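PDB 4Q7O: immunity protein, which probably neutralises the toxin of a contact-dependent growth-inhibition system, protecting the bacterium that carries it from inhibition by its neighbours. Local coordinates for residues Asn19-Ile24 with Tyr108-Ile113; Glu35-Leu40 with Ile120-Tyr125; Glu61-Thr66 with Glu79-Ala84. All blocks are in the same frame, centred on the assembly; numbering follows the deposited sequence.

In the fold
Three contacts sample a chain in which helices flank a four-stranded antiparallel sheet. Contacts 1 and 2 share helix 104-121: contact 1 ties its middle to the turn leading into helix 22-34, contact 2 joins its C-terminal end to the start of helix 37-46, and their centres lie 18 Å apart. Along the chain their segments alternate, so the two loops they close overlap in sequence. Contact 3 is nested inside both, within the connection between the sheet's two middle strands, 58-62 and 86-91. It lies about 17 Å between centres from contact 1 and 30 Å from contact 2, on the other side of the chain's centre from the latter. Helix 104-121 thus meets the N-terminal helices at two places.

Contact 1: Asn19-Ile24 with Tyr108-Ile113; sequences NNHFVI and YHYFNI
N19 sends its side-chain amide to the phenol of Y110, and with this bond begins a small example of how one hydroxyl can serve two residues of a turn between helices. The donor is ND2, 2.9 Å from Y110 OH; the N-H points nearly straight at the oxygen (162°), which sits in the plane of the amide. The amide plane is well tilted from the ring plane, so the amide reaches the hydroxyl without stacking on the phenol. N20 follows with positive phi and closes the Schellman motif that ends helix 10-18. The chain can then turn into helix 22-34, and this reversal brings H21 to the same phenol.

H21 ND1 lies 2.7 Å from Y110 OH in a second hydrogen bond, whose donor could be either atom. The two rings meet rim to rim, almost perpendicular at 86°, and the hydroxyl comes in at the imidazole edge. A chi1 of -66° sets CG beside the backbone N; the turn about the next bond then presents ND1 to the hydroxyl, while N19 O rests over one face of the ring. Two side chains of one turn thus grip a single oxygen in a largely buried setting. H21 also packs on L100 and I102 of strand 98-103, and on M4 of the second subunit.

Three residues on, in the first turn of helix 22-34, I24 supplies the apolar part. Its CG2 methyl lies over one face of the phenol, 4.0 Å from Y110 CG, and its CG1 is equally far from Y110 CD2, the isoleucine and tyrosine side chains crossing at about a right angle.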
# COMPACT_ATOMS: atom_id res chain seq x y z
N ASN B 19 -3.34 -10.19 -0.95
CA ASN B 19 -3.12 -10.80 0.37
C ASN B 19 -3.43 -9.87 1.54
O ASN B 19 -3.20 -10.23 2.70
CB ASN B 19 -1.68 -11.30 0.50
CG ASN B 19 -1.38 -12.52 -0.36
OD1 ASN B 19 -2.30 -13.22 -0.81
ND2 ASN B 19 -0.09 -12.80 -0.57
N ASN B 20 -3.93 -8.66 1.25
CA ASN B 20 -4.23 -7.66 2.28
C ASN B 20 -2.95 -7.20 2.99
O ASN B 20 -2.99 -6.76 4.14
CB ASN B 20 -5.27 -8.19 3.28
CG ASN B 20 -6.09 -7.09 3.93
OD1 ASN B 20 -6.15 -5.95 3.45
ND2 ASN B 20 -6.75 -7.43 5.03
N HIS B 21 -1.82 -7.31 2.30
CA HIS B 21 -0.54 -6.88 2.86
C HIS B 21 -0.06 -5.59 2.22
O HIS B 21 1.06 -5.51 1.71
CB HIS B 21 0.49 -8.00 2.71
CG HIS B 21 0.16 -9.21 3.52
ND1 HIS B 21 0.65 -10.47 3.23
CD2 HIS B 21 -0.62 -9.36 4.62
CE1 HIS B 21 0.19 -11.33 4.12
NE2 HIS B 21 -0.58 -10.68 4.98
N PHE B 22 -0.93 -4.59 2.26
CA PHE B 22 -0.67 -3.30 1.65
C PHE B 22 0.56 -2.60 2.23
O PHE B 22 1.18 -1.78 1.56
CB PHE B 22 -1.90 -2.40 1.76
CG PHE B 22 -2.42 -2.25 3.16
CD1 PHE B 22 -1.94 -1.24 4.00
CD2 PHE B 22 -3.39 -3.12 3.66
CE1 PHE B 22 -2.41 -1.10 5.29
CE2 PHE B 22 -3.86 -2.99 4.95
CZ PHE B 22 -3.37 -1.97 5.78
N VAL B 23 0.95 -2.93 3.47
CA VAL B 23 2.18 -2.36 4.03
C VAL B 23 3.40 -2.72 3.18
O VAL B 23 4.30 -1.88 2.99
CB VAL B 23 2.36 -2.81 5.51
CG1 VAL B 23 3.80 -2.58 5.97
CG2 VAL B 23 1.38 -2.06 6.41
N ILE B 24 3.41 -3.94 2.64
CA ILE B 24 4.50 -4.37 1.76
C ILE B 24 4.54 -3.55 0.47
O ILE B 24 5.62 -3.15 0.01
CB ILE B 24 4.40 -5.86 1.42
CG1 ILE B 24 4.43 -6.71 2.69
CG2 ILE B 24 5.51 -6.26 0.46
CD1 ILE B 24 5.65 -6.50 3.55
N TYR B 108 10.24 -13.57 1.94
CA TYR B 108 11.13 -13.91 0.83
C TYR B 108 10.39 -14.00 -0.51
O TYR B 108 10.91 -13.59 -1.54
CB TYR B 108 11.89 -15.20 1.11
CG TYR B 108 13.20 -14.97 1.82
CD1 TYR B 108 14.35 -14.62 1.11
CD2 TYR B 108 13.30 -15.08 3.19
CE1 TYR B 108 15.55 -14.40 1.75
CE2 TYR B 108 14.50 -14.86 3.85
CZ TYR B 108 15.62 -14.52 3.12
OH TYR B 108 16.82 -14.30 3.78
N HIS B 109 9.18 -14.55 -0.48
CA HIS B 109 8.29 -14.59 -1.64
C HIS B 109 8.08 -13.18 -2.18
O HIS B 109 8.28 -12.91 -3.36
CB HIS B 109 6.98 -15.25 -1.20
CG HIS B 109 5.91 -15.33 -2.24
ND1 HIS B 109 5.99 -16.18 -3.33
CD2 HIS B 109 4.70 -14.74 -2.31
CE1 HIS B 109 4.88 -16.07 -4.05
NE2 HIS B 109 4.08 -15.21 -3.45
N TYR B 110 7.71 -12.25 -1.30
CA TYR B 110 7.53 -10.86 -1.72
C TYR B 110 8.81 -10.23 -2.24
O TYR B 110 8.78 -9.52 -3.24
CB TYR B 110 6.98 -10.02 -0.58
CG TYR B 110 5.52 -10.24 -0.24
CD1 TYR B 110 4.57 -10.37 -1.24
CD2 TYR B 110 5.10 -10.28 1.08
CE1 TYR B 110 3.23 -10.55 -0.94
CE2 TYR B 110 3.76 -10.45 1.40
CZ TYR B 110 2.83 -10.59 0.39
OH TYR B 110 1.50 -10.76 0.69
N PHE B 111 9.92 -10.45 -1.56
CA PHE B 111 11.18 -9.84 -1.97
C PHE B 111 11.63 -10.35 -3.34
O PHE B 111 12.17 -9.61 -4.15
CB PHE B 111 12.27 -10.06 -0.92
CG PHE B 111 12.28 -9.01 0.16
CD1 PHE B 111 11.13 -8.74 0.90
CD2 PHE B 111 13.43 -8.28 0.42
CE1 PHE B 111 11.13 -7.77 1.89
CE2 PHE B 111 13.44 -7.31 1.41
CZ PHE B 111 12.29 -7.05 2.15
N ASN B 112 11.39 -11.63 -3.60
CA ASN B 112 11.77 -12.22 -4.87
C ASN B 112 10.92 -11.63 -6.00
O ASN B 112 11.43 -11.35 -7.10
CB ASN B 112 11.62 -13.74 -4.81
CG ASN B 112 12.22 -14.42 -6.02
OD1 ASN B 112 13.41 -14.29 -6.29
ND2 ASN B 112 11.39 -15.15 -6.74
N ILE B 113 9.64 -11.41 -5.72
CA ILE B 113 8.76 -10.75 -6.68
C ILE B 113 9.15 -9.29 -6.89
O ILE B 113 9.23 -8.81 -8.03
CB ILE B 113 7.30 -10.85 -6.23
CG1 ILE B 113 6.84 -12.31 -6.25
CG2 ILE B 113 6.40 -10.02 -7.13
CD1 ILE B 113 5.51 -12.53 -5.55

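Contact 2: Glu35-Leu40 with Ile120-Tyr125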
# COMPACT_ATOMS: atom_id res chain seq x y z
N GLU B 35 14.65 6.77 -2.22
CA GLU B 35 16.05 6.41 -2.00
C GLU B 35 16.74 6.12 -3.32
O GLU B 35 16.09 5.96 -4.35
CB GLU B 35 16.13 5.20 -1.07
CG GLU B 35 15.37 5.36 0.24
CD GLU B 35 16.03 6.31 1.23
OE1 GLU B 35 17.25 6.56 1.12
OE2 GLU B 35 15.33 6.79 2.14
N THR B 36 18.07 6.05 -3.29
CA THR B 36 18.82 5.71 -4.49
C THR B 36 18.62 4.24 -4.83
O THR B 36 18.18 3.45 -3.99
CB THR B 36 20.32 5.97 -4.31
OG1 THR B 36 20.85 5.05 -3.34
CG2 THR B 36 20.60 7.41 -3.87
N LYS B 37 18.95 3.86 -6.06
CA LYS B 37 18.83 2.46 -6.45
C LYS B 37 19.82 1.60 -5.67
O LYS B 37 19.52 0.46 -5.34
CB LYS B 37 18.99 2.29 -7.97
CG LYS B 37 17.82 2.86 -8.76
CD LYS B 37 17.95 2.60 -10.24
CE LYS B 37 16.78 3.22 -10.99
NZ LYS B 37 16.72 4.71 -10.82
N ASP B 38 20.99 2.16 -5.36
CA ASP B 38 21.97 1.44 -4.55
C ASP B 38 21.41 1.13 -3.16
O ASP B 38 21.62 0.04 -2.63
CB ASP B 38 23.28 2.22 -4.43
CG ASP B 38 24.11 2.17 -5.70
OD1 ASP B 38 23.82 1.33 -6.58
OD2 ASP B 38 25.06 2.97 -5.81
N THR B 39 20.70 2.09 -2.58
CA THR B 39 20.03 1.85 -1.29
C THR B 39 18.97 0.75 -1.40
O THR B 39 18.88 -0.13 -0.54
CB THR B 39 19.41 3.14 -0.76
OG1 THR B 39 20.47 4.04 -0.43
CG2 THR B 39 18.55 2.88 0.48
N LEU B 40 18.17 0.79 -2.46
CA LEU B 40 17.18 -0.27 -2.68
C LEU B 40 17.84 -1.65 -2.78
O LEU B 40 17.34 -2.61 -2.22
CB LEU B 40 16.36 0.02 -3.93
CG LEU B 40 15.25 -0.98 -4.27
CD1 LEU B 40 14.21 -1.08 -3.14
CD2 LEU B 40 14.59 -0.60 -5.58
N ILE B 120 13.31 -6.10 -14.03
CA ILE B 120 12.57 -6.06 -15.29
C ILE B 120 12.49 -4.61 -15.77
O ILE B 120 12.69 -4.33 -16.95
CB ILE B 120 11.17 -6.69 -15.16
CG1 ILE B 120 11.31 -8.22 -15.09
CG2 ILE B 120 10.28 -6.32 -16.35
CD1 ILE B 120 10.05 -8.96 -14.67
N ALA B 121 12.23 -3.70 -14.84
CA ALA B 121 12.10 -2.28 -15.16
C ALA B 121 13.44 -1.59 -15.38
O ALA B 121 13.52 -0.60 -16.11
CB ALA B 121 11.31 -1.56 -14.06
N HIS B 122 14.49 -2.11 -14.73
CA HIS B 122 15.82 -1.51 -14.78
C HIS B 122 16.87 -2.54 -15.16
O HIS B 122 17.64 -3.00 -14.31
CB HIS B 122 16.14 -0.87 -13.43
CG HIS B 122 15.25 0.28 -13.10
ND1 HIS B 122 15.37 1.50 -13.72
CD2 HIS B 122 14.21 0.39 -12.24
CE1 HIS B 122 14.45 2.33 -13.24
NE2 HIS B 122 13.73 1.67 -12.35
N PRO B 123 16.90 -2.93 -16.45
CA PRO B 123 17.76 -4.02 -16.92
C PRO B 123 19.25 -3.78 -16.68
O PRO B 123 20.01 -4.75 -16.67
CB PRO B 123 17.46 -4.10 -18.42
CG PRO B 123 16.69 -2.88 -18.77
CD PRO B 123 16.02 -2.41 -17.51
N GLU B 124 19.65 -2.53 -16.49
CA GLU B 124 21.03 -2.22 -16.15
C GLU B 124 21.47 -2.90 -14.84
O GLU B 124 22.66 -3.10 -14.59
CB GLU B 124 21.23 -0.69 -16.11
CG GLU B 124 20.45 0.07 -15.02
CD GLU B 124 19.06 0.62 -15.44
OE1 GLU B 124 18.60 1.59 -14.79
OE2 GLU B 124 18.43 0.11 -16.39
N TYR B 125 20.50 -3.30 -14.01
CA TYR B 125 20.80 -3.94 -12.74
C TYR B 125 20.63 -5.47 -12.76
O TYR B 125 20.59 -6.10 -11.71
CB TYR B 125 19.95 -3.34 -11.61
CG TYR B 125 20.36 -1.92 -11.28
CD1 TYR B 125 19.78 -0.85 -11.93
CD2 TYR B 125 21.34 -1.66 -10.33
CE1 TYR B 125 20.16 0.45 -11.65
CE2 TYR B 125 21.73 -0.36 -10.04
CZ TYR B 125 21.13 0.69 -10.71
OH TYR B 125 21.50 1.98 -10.44
O HOH W 1 23.49 2.61 -8.87
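K37 meets H122 and Y125 through its carbons, a reminder that a lysine can pack as an aliphatic chain. Its CE stands over one face of the H122 imidazole, 3.5 Å from the ring centroid and 18° off the normal, a CH-pi contact. The chain runs extended as far as CE and bends only at chi4 (61°), leaving NZ farther from the ring, 4.1 Å from H122 CE1. Against Y125 the middle of the same chain does the touching: CD lies 3.4 Å from Y125 CE1, and CB packs against the phenol oxygen.

These groups join the start of helix 37-46, where T36 is the N-cap and its OG1 accepts from T39 N, to the bend between helices 104-121 and 126-139. H122 is where the first of these leaves helical geometry, and Y125 is the N-cap residue of the second.

No direct hydrogen bond passes between the segments; the polar links run through water, within 120-125 or to helix 22-34. A water bridges the two sides, 2.6 Å from D38 OD1, to which it donates, and 2.6 Å from Y125 OH; it lies in the plane of the phenol, at its edge. The imidazole under K37 is held at NE2 by a hydrogen bond with Y32 OH, and ND1 gives a weak bond to E124 OE1.

Contact 3: Glu61-Thr66 with Glu79-Ala84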
# COMPACT_ATOMS: atom_id res chain seq x y z
N GLU B 61 12.43 -5.76 10.27
CA GLU B 61 13.32 -6.41 11.20
C GLU B 61 12.79 -7.82 11.44
O GLU B 61 11.62 -7.99 11.80
CB GLU B 61 13.37 -5.63 12.51
CG GLU B 61 14.35 -6.11 13.55
CD GLU B 61 14.23 -5.33 14.84
OE1 GLU B 61 13.24 -4.58 14.99
OE2 GLU B 61 15.12 -5.46 15.71
N LYS B 62 13.63 -8.82 11.21
CA LYS B 62 13.27 -10.17 11.62
C LYS B 62 13.00 -10.18 13.12
O LYS B 62 13.71 -9.51 13.89
CB LYS B 62 14.38 -11.16 11.28
CG LYS B 62 14.53 -11.42 9.80
CD LYS B 62 15.58 -12.47 9.52
CE LYS B 62 15.64 -12.80 8.04
NZ LYS B 62 16.71 -13.80 7.72
N ILE B 63 11.99 -10.92 13.54
CA ILE B 63 11.59 -10.92 14.94
C ILE B 63 12.36 -11.97 15.70
O ILE B 63 12.33 -13.16 15.35
CB ILE B 63 10.07 -11.15 15.07
CG1 ILE B 63 9.32 -9.94 14.49
CG2 ILE B 63 9.68 -11.38 16.52
CD1 ILE B 63 7.84 -10.13 14.38
N ASP B 64 13.07 -11.54 16.74
CA ASP B 64 13.77 -12.45 17.62
C ASP B 64 12.80 -12.97 18.67
O ASP B 64 12.52 -12.28 19.65
CB ASP B 64 14.93 -11.73 18.30
CG ASP B 64 15.78 -12.65 19.15
OD1 ASP B 64 15.37 -13.80 19.41
OD2 ASP B 64 16.87 -12.21 19.56
N ALA B 65 12.30 -14.18 18.46
CA ALA B 65 11.31 -14.75 19.37
C ALA B 65 11.89 -15.21 20.71
O ALA B 65 11.15 -15.69 21.57
CB ALA B 65 10.54 -15.88 18.69
N THR B 66 13.20 -15.08 20.91
CA THR B 66 13.76 -15.33 22.23
C THR B 66 13.72 -14.07 23.09
O THR B 66 13.99 -14.13 24.29
CB THR B 66 15.21 -15.86 22.19
OG1 THR B 66 16.09 -14.84 21.71
CG2 THR B 66 15.31 -17.11 21.31
N GLU B 79 0.01 -13.13 15.37
CA GLU B 79 -0.19 -14.57 15.56
C GLU B 79 0.81 -15.46 14.81
O GLU B 79 0.96 -16.65 15.15
CB GLU B 79 -1.64 -14.95 15.24
CG GLU B 79 -2.65 -14.36 16.22
CD GLU B 79 -4.07 -14.86 16.00
OE1 GLU B 79 -4.95 -14.48 16.80
OE2 GLU B 79 -4.29 -15.61 15.03
N TYR B 80 1.51 -14.91 13.82
CA TYR B 80 2.52 -15.70 13.12
C TYR B 80 3.72 -16.03 13.99
O TYR B 80 4.37 -17.05 13.77
CB TYR B 80 3.01 -14.99 11.85
CG TYR B 80 1.99 -14.89 10.73
CD1 TYR B 80 1.44 -16.03 10.16
CD2 TYR B 80 1.60 -13.66 10.24
CE1 TYR B 80 0.51 -15.95 9.14
CE2 TYR B 80 0.67 -13.56 9.21
CZ TYR B 80 0.13 -14.71 8.67
OH TYR B 80 -0.79 -14.63 7.65
N ILE B 81 4.03 -15.16 14.96
CA ILE B 81 5.29 -15.30 15.69
C ILE B 81 5.40 -16.66 16.38
O ILE B 81 6.44 -17.32 16.32
CB ILE B 81 5.51 -14.16 16.72
CG1 ILE B 81 5.51 -12.80 16.01
CG2 ILE B 81 6.82 -14.36 17.46
CD1 ILE B 81 5.49 -11.61 16.97
N ASP B 82 4.31 -17.09 17.02
CA ASP B 82 4.31 -18.38 17.71
C ASP B 82 4.34 -19.59 16.77
O ASP B 82 4.63 -20.70 17.20
CB ASP B 82 3.10 -18.47 18.65
CG ASP B 82 3.13 -19.72 19.51
OD1 ASP B 82 4.00 -19.80 20.41
OD2 ASP B 82 2.28 -20.62 19.29
N LYS B 83 4.06 -19.36 15.49
CA LYS B 83 3.92 -20.46 14.52
C LYS B 83 5.16 -20.70 13.66
O LYS B 83 5.43 -21.83 13.27
CB LYS B 83 2.71 -20.22 13.62
CG LYS B 83 1.41 -19.98 14.38
CD LYS B 83 0.26 -19.69 13.44
CE LYS B 83 -1.04 -19.46 14.21
NZ LYS B 83 -2.24 -19.44 13.32
N ALA B 84 5.91 -19.64 13.36
CA ALA B 84 7.02 -19.73 12.42
C ALA B 84 7.93 -18.53 12.56
O ALA B 84 7.50 -17.49 13.07
CB ALA B 84 6.49 -19.83 10.98
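D64 OD1 is gripped twice from within its own loop, by the hydroxyl and the backbone N of T66. The hydroxyl is the donor in the shorter bond, with T66 OG1 2.6 Å from D64 OD1; it approaches on the syn side, 27° out of the carboxylate plane. T66 N gives the second, 2.9 Å from D64 OD1 and from the same face, but higher above the plane. The backbone bond defines an Asx turn. The D64 side chain leaves the backbone pointing away from 79-84, and its other oxygen, OD2, forms a salt bridge with R67.

While D64 faces one way, its neighbours I63 and A65 direct their side chains across to I81. I63 comes with the end of its chain: its CD1 lies 3.8 Å from I81 CD1 and 3.9 Å from I81 CG1, the two isoleucines crossing at about a right angle. The other branch of I81 turns to the alanine, with I81 CG2 4.2 Å from A65 CB. Both isoleucines also touch I69 and Y72 of the intervening loop and I101 of strand 98-103.

The contact therefore draws together the two ends of the long connection between the antiparallel strands 58-62 and 86-91. In 79-84, residues 80-84 make a single helix-like turn in which Y80 O accepts from both K83 N and A84 N. Polar bonds shape each end locally, whereas the meeting of the ends rests on methyl and methylene packing, with no hydrogen bond passing between the segments.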